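Local atomic coordinates of DUF1425 domain-containing protein (Shewanella loihica, PDB entry 3O0L), a protein that is of unknown function but belongs to the DUF1425 family of the E-set clan, and is probably made as a bacterial lipoprotein. Residues I7-S10 / E14-V17; S24-S29 / V106-S111. One frame throughout, in Å; residues are numbered along the deposited sequence. Where two conformers were deposited one is given.

Overall arrangement
Interaction 1 closes the beta hairpin made by strands 5-10 and 14-19, near the amino terminus. Interaction 2 packs strand 22-34, the next strand of the same five-stranded sheet, against strand 101-109 of the facing three-stranded sheet. Their centres lie about 9 Å apart. The two meet where strands 14-19 and 22-34 pair: Val15 N is 2.8 Å from Val26 O, a probable hydrogen bond. Near this seam Glu14 OE2 and Asp25 OD1 are only 2.6 Å apart, so a shared proton is possible. Both contacts touch the second subunit, whose strands extend both sheets. No active site is known.

Interaction 1. Residues I7-S10 / E14-V17; sequences IMIS and EVRV
Met8 and Arg16 are the hydrogen-bonded pair at the middle of this contact. Met8 N donates a hydrogen bond to Arg16 O at 2.9 Å, in the carbonyl plane. Arg16 N returns a bond to Met8 O, also 2.9 Å long and nearly straight at 170°. Further along, Ser10 N donates to Glu14 O. The hydroxyl of Ser10 then closes the pairing at the turn: Glu14 N donates to Ser10 OG at 3.0 Å. The Ser10 chi1 of 77° sets OG between the backbone N and the carbonyl carbon, turned to meet that N-H. Ser10 OG is also hydrogen-bonded to Thr12 in the turn, so two partners fix its rotation. A water donates to both Met8 O and Glu14 O, so each carbonyl accepts a second bond besides its strand partner.

These bonds make an antiparallel beta hairpin of strands 5-10 and 14-19, at one end of the five-stranded sheet. The other edge of 7-10 pairs with an antiparallel strand of the second subunit, so the sheet continues across the dimer.

Met8, a selenomethionine, and Arg16 share one face. The Met8 chain bends at its third torsion, 82°, and its CE comes to 4.1 Å from Arg16 CD. The guanidinium of Arg16 goes on to a salt bridge with Asp18. On the other face lie Ile7, Ile9, Val15 and Val17. Ile7 and Val17 run side by side, with Ile7 CG1 4.1 Å from Val17 CG2. Ile9 CG2 lies 4.3 Å from Val15 CG2. Ile7 and Ile9 also pack on Val17 and Val15 of the second subunit, respectively.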
loop_
_atom_site.group_PDB
_atom_site.type_symbol
_atom_site.label_atom_id
_atom_site.label_comp_id
_atom_site.label_asym_id
_atom_site.label_seq_id
_atom_site.Cartn_x
_atom_site.Cartn_y
_atom_site.Cartn_z
ATOM N N ILE A 7 -1.061 -8.032 -10.050
ATOM C CA ILE A 7 -0.882 -7.418 -8.786
ATOM C C ILE A 7 -2.139 -6.634 -8.433
ATOM O O ILE A 7 -2.700 -5.933 -9.298
ATOM C CB ILE A 7 0.269 -6.397 -8.886
ATOM C CG1 ILE A 7 1.598 -7.138 -9.047
ATOM C CG2 ILE A 7 0.292 -5.457 -7.682
ATOM C CD1 ILE A 7 2.794 -6.200 -9.086
HETATM N N MSE A 8 -2.565 -6.688 -7.189
HETATM C CA MSE A 8 -3.643 -5.809 -6.734
HETATM C C MSE A 8 -3.228 -5.171 -5.419
HETATM O O MSE A 8 -2.751 -5.853 -4.503
HETATM C CB MSE A 8 -4.987 -6.579 -6.601
HETATM C CG MSE A 8 -6.113 -5.737 -6.013
HETATM SE SE MSE A 8 -7.814 -6.615 -6.221
HETATM C CE MSE A 8 -7.796 -7.774 -4.796
ATOM N N ILE A 9 -3.456 -3.875 -5.335
ATOM C CA ILE A 9 -3.143 -3.043 -4.183
ATOM C C ILE A 9 -4.406 -2.469 -3.624
ATOM O O ILE A 9 -5.264 -1.980 -4.377
ATOM C CB ILE A 9 -2.247 -1.839 -4.624
ATOM C CG1 ILE A 9 -1.011 -2.348 -5.367
ATOM C CG2 ILE A 9 -1.876 -0.957 -3.430
ATOM C CD1 ILE A 9 -0.545 -1.327 -6.448
ATOM N N SER A 10 -4.536 -2.452 -2.306
ATOM C CA SER A 10 -5.670 -1.791 -1.650
ATOM C C SER A 10 -5.197 -0.510 -0.945
ATOM O O SER A 10 -4.038 -0.380 -0.590
ATOM C CB SER A 10 -6.288 -2.686 -0.589
ATOM O OG SER A 10 -5.437 -2.669 0.567
ATOM N N GLU A 14 -2.812 -3.553 1.672
ATOM C CA GLU A 14 -2.705 -4.915 1.289
ATOM C C GLU A 14 -2.257 -5.025 -0.154
ATOM O O GLU A 14 -2.808 -4.332 -1.036
ATOM C CB GLU A 14 -4.044 -5.621 1.488
ATOM C CG GLU A 14 -3.934 -7.138 1.328
ATOM C CD GLU A 14 -5.142 -7.948 1.836
ATOM O OE1 GLU A 14 -6.002 -7.428 2.572
ATOM O OE2 GLU A 14 -5.199 -9.150 1.500
ATOM N N VAL A 15 -1.303 -5.918 -0.423
ATOM C CA VAL A 15 -0.767 -6.116 -1.771
ATOM C C VAL A 15 -0.703 -7.594 -2.038
ATOM O O VAL A 15 -0.114 -8.360 -1.248
ATOM C CB VAL A 15 0.635 -5.525 -1.985
ATOM C CG1 VAL A 15 1.114 -5.790 -3.416
ATOM C CG2 VAL A 15 0.623 -4.005 -1.715
ATOM N N ARG A 16 -1.343 -8.001 -3.120
ATOM C CA ARG A 16 -1.257 -9.367 -3.552
ATOM C C ARG A 16 -0.698 -9.468 -4.950
ATOM O O ARG A 16 -0.957 -8.623 -5.805
ATOM C CB ARG A 16 -2.575 -10.090 -3.415
ATOM C CG ARG A 16 -3.650 -9.652 -4.264
ATOM C CD ARG A 16 -4.926 -10.581 -4.063
ATOM N NE ARG A 16 -4.737 -11.894 -4.656
ATOM C CZ ARG A 16 -5.387 -13.007 -4.291
ATOM N NH1 ARG A 16 -6.303 -12.984 -3.327
ATOM N NH2 ARG A 16 -5.120 -14.155 -4.897
ATOM N N VAL A 17 0.068 -10.530 -5.142
ATOM C CA VAL A 17 0.743 -10.865 -6.382
ATOM C C VAL A 17 0.348 -12.285 -6.753
ATOM O O VAL A 17 0.402 -13.217 -5.905
ATOM C CB VAL A 17 2.284 -10.782 -6.209
ATOM C CG1 VAL A 17 3.016 -11.219 -7.501
ATOM C CG2 VAL A 17 2.692 -9.388 -5.754
HETATM O O HOH W 1 -4.964 -6.114 -2.427
#

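Interaction 2. Residues S24-S29 / V106-S111; sequences SDVDVS and VREAIS
Ser24 and Glu108 join the two sheets through a hydrogen bond between their side chains. Ser24 OG donates to Glu108 OE1 at 2.9 Å, and OE1 accepts through its syn lone pair. Both side chains have chi1 near +60°, 58° for Ser24 and 54° for Glu108. This sets OG of Ser24, and CG of Glu108, between the backbone N and the carbonyl carbon. Beyond CG the Glu108 chain is extended, which carries the carboxylate across to strand 22-34. A water completes a small ring, donating to Ser24 OG at 2.8 Å and to Glu108 OE2 at 2.8 Å. OE2 also faces the methyls of Val26, with CG2 at 3.8 Å. An alanine in place of Glu108 would probably leave Ser24 OG and the water without their carboxylate partner and open a gap beside Val26.

Val28 and Val106 make the apolar part. The two side chains reach across from facing sheets and pass alongside each other, and Val106 CG2 sits against both Val28 methyls, 3.9 Å from CG2 and 4.0 Å from CG1.

The contact thus lies between the faces of a beta sandwich, as expected for an E-set fold. Strand 54-63 flanks it with Gln54 beside Ser24 and Glu108, and with Leu56 and Tyr58 on Val106. Ile46 of strand 40-48 also covers Val106, while Ile9 of the second subunit packs on Val26 and Val28.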
loop_
_atom_site.group_PDB
_atom_site.type_symbol
_atom_site.label_atom_id
_atom_site.label_comp_id
_atom_site.label_asym_id
_atom_site.label_seq_id
_atom_site.Cartn_x
_atom_site.Cartn_y
_atom_site.Cartn_z
ATOM N N SER A 24 1.442 -14.360 -3.423
ATOM C CA SER A 24 1.667 -13.771 -2.131
ATOM C C SER A 24 0.583 -12.775 -1.827
ATOM O O SER A 24 -0.080 -12.297 -2.713
ATOM C CB SER A 24 3.010 -13.060 -2.089
ATOM O OG SER A 24 3.059 -12.082 -3.080
ATOM N N ASP A 25 0.407 -12.475 -0.553
ATOM C CA ASP A 25 -0.621 -11.580 -0.106
ATOM C C ASP A 25 -0.154 -11.056 1.220
ATOM O O ASP A 25 -0.138 -11.797 2.200
ATOM C CB ASP A 25 -1.938 -12.355 0.010
ATOM C CG ASP A 25 -3.155 -11.461 0.213
ATOM O OD1 ASP A 25 -3.009 -10.294 0.597
ATOM O OD2 ASP A 25 -4.278 -11.967 -0.014
ATOM N N VAL A 26 0.270 -9.805 1.239
ATOM C CA VAL A 26 0.818 -9.220 2.453
ATOM C C VAL A 26 0.208 -7.873 2.734
ATOM O O VAL A 26 -0.193 -7.143 1.812
ATOM C CB VAL A 26 2.319 -9.059 2.363
ATOM C CG1 VAL A 26 2.959 -10.378 1.931
ATOM C CG2 VAL A 26 2.672 -7.911 1.430
ATOM N N ASP A 27 0.085 -7.566 4.019
ATOM C CA ASP A 27 -0.383 -6.295 4.480
ATOM C C ASP A 27 0.697 -5.602 5.315
ATOM O O ASP A 27 1.224 -6.195 6.245
ATOM C CB ASP A 27 -1.634 -6.473 5.305
ATOM C CG ASP A 27 -2.241 -5.140 5.688
ATOM O OD1 ASP A 27 -2.630 -4.389 4.777
ATOM O OD2 ASP A 27 -2.278 -4.810 6.886
ATOM N N VAL A 28 1.022 -4.373 4.943
ATOM C CA VAL A 28 2.074 -3.599 5.559
ATOM C C VAL A 28 1.468 -2.328 6.147
ATOM O O VAL A 28 0.730 -1.623 5.456
ATOM C CB VAL A 28 3.135 -3.184 4.518
ATOM C CG1 VAL A 28 4.224 -2.329 5.179
ATOM C CG2 VAL A 28 3.733 -4.433 3.842
ATOM N N SER A 29 1.730 -2.081 7.429
ATOM C CA SER A 29 1.378 -0.813 8.046
ATOM C C SER A 29 2.380 -0.409 9.154
ATOM O O SER A 29 3.051 -1.274 9.741
ATOM C CB SER A 29 -0.043 -0.879 8.585
ATOM O OG SER A 29 -0.060 -1.606 9.781
ATOM N N VAL A 106 8.949 -2.750 2.714
ATOM C CA VAL A 106 9.034 -4.186 2.669
ATOM C C VAL A 106 9.288 -4.583 1.249
ATOM O O VAL A 106 8.636 -4.073 0.319
ATOM C CB VAL A 106 7.731 -4.850 3.173
ATOM C CG1 VAL A 106 7.709 -6.338 2.899
ATOM C CG2 VAL A 106 7.501 -4.555 4.675
ATOM N N ARG A 107 10.243 -5.488 1.051
ATOM C CA ARG A 107 10.470 -5.972 -0.283
ATOM C C ARG A 107 10.420 -7.478 -0.323
ATOM O O ARG A 107 10.724 -8.152 0.658
ATOM C CB ARG A 107 11.694 -5.334 -0.898
ATOM C CG ARG A 107 12.950 -5.728 -0.368
ATOM C CD ARG A 107 14.051 -4.831 -0.958
ATOM N NE ARG A 107 15.333 -5.354 -0.539
ATOM C CZ ARG A 107 16.517 -4.775 -0.752
ATOM N NH1 ARG A 107 16.647 -3.610 -1.403
ATOM N NH2 ARG A 107 17.589 -5.381 -0.290
ATOM N N GLU A 108 9.941 -7.996 -1.451
ATOM C CA GLU A 108 9.825 -9.425 -1.666
ATOM C C GLU A 108 10.174 -9.710 -3.102
ATOM O O GLU A 108 10.007 -8.857 -3.979
ATOM C CB GLU A 108 8.409 -9.933 -1.348
ATOM C CG GLU A 108 7.326 -9.179 -2.088
ATOM C CD GLU A 108 5.938 -9.825 -1.979
ATOM O OE1 GLU A 108 5.663 -10.793 -2.750
ATOM O OE2 GLU A 108 5.127 -9.342 -1.145
ATOM N N ALA A 109 10.727 -10.883 -3.330
ATOM C CA ALA A 109 11.076 -11.305 -4.659
ATOM C C ALA A 109 9.795 -11.897 -5.247
ATOM O O ALA A 109 9.092 -12.604 -4.555
ATOM C CB ALA A 109 12.218 -12.361 -4.608
ATOM N N ILE A 110 9.451 -11.510 -6.477
ATOM C CA ILE A 110 8.372 -12.120 -7.263
ATOM C C ILE A 110 9.028 -13.254 -8.030
ATOM O O ILE A 110 10.169 -13.101 -8.489
ATOM C CB ILE A 110 7.813 -11.171 -8.360
ATOM C CG1 ILE A 110 7.338 -9.843 -7.785
ATOM C CG2 ILE A 110 6.682 -11.856 -9.155
ATOM C CD1 ILE A 110 6.948 -8.865 -8.867
ATOM N N SER A 111 8.344 -14.380 -8.186
ATOM C CA SER A 111 8.918 -15.490 -8.956
ATOM C C SER A 111 7.882 -15.988 -9.939
ATOM O O SER A 111 6.726 -15.546 -9.890
ATOM C CB SER A 111 9.389 -16.610 -8.021
ATOM O OG SER A 111 8.319 -17.441 -7.629
HETATM O O HOH W 2 2.475 -9.622 -1.922
#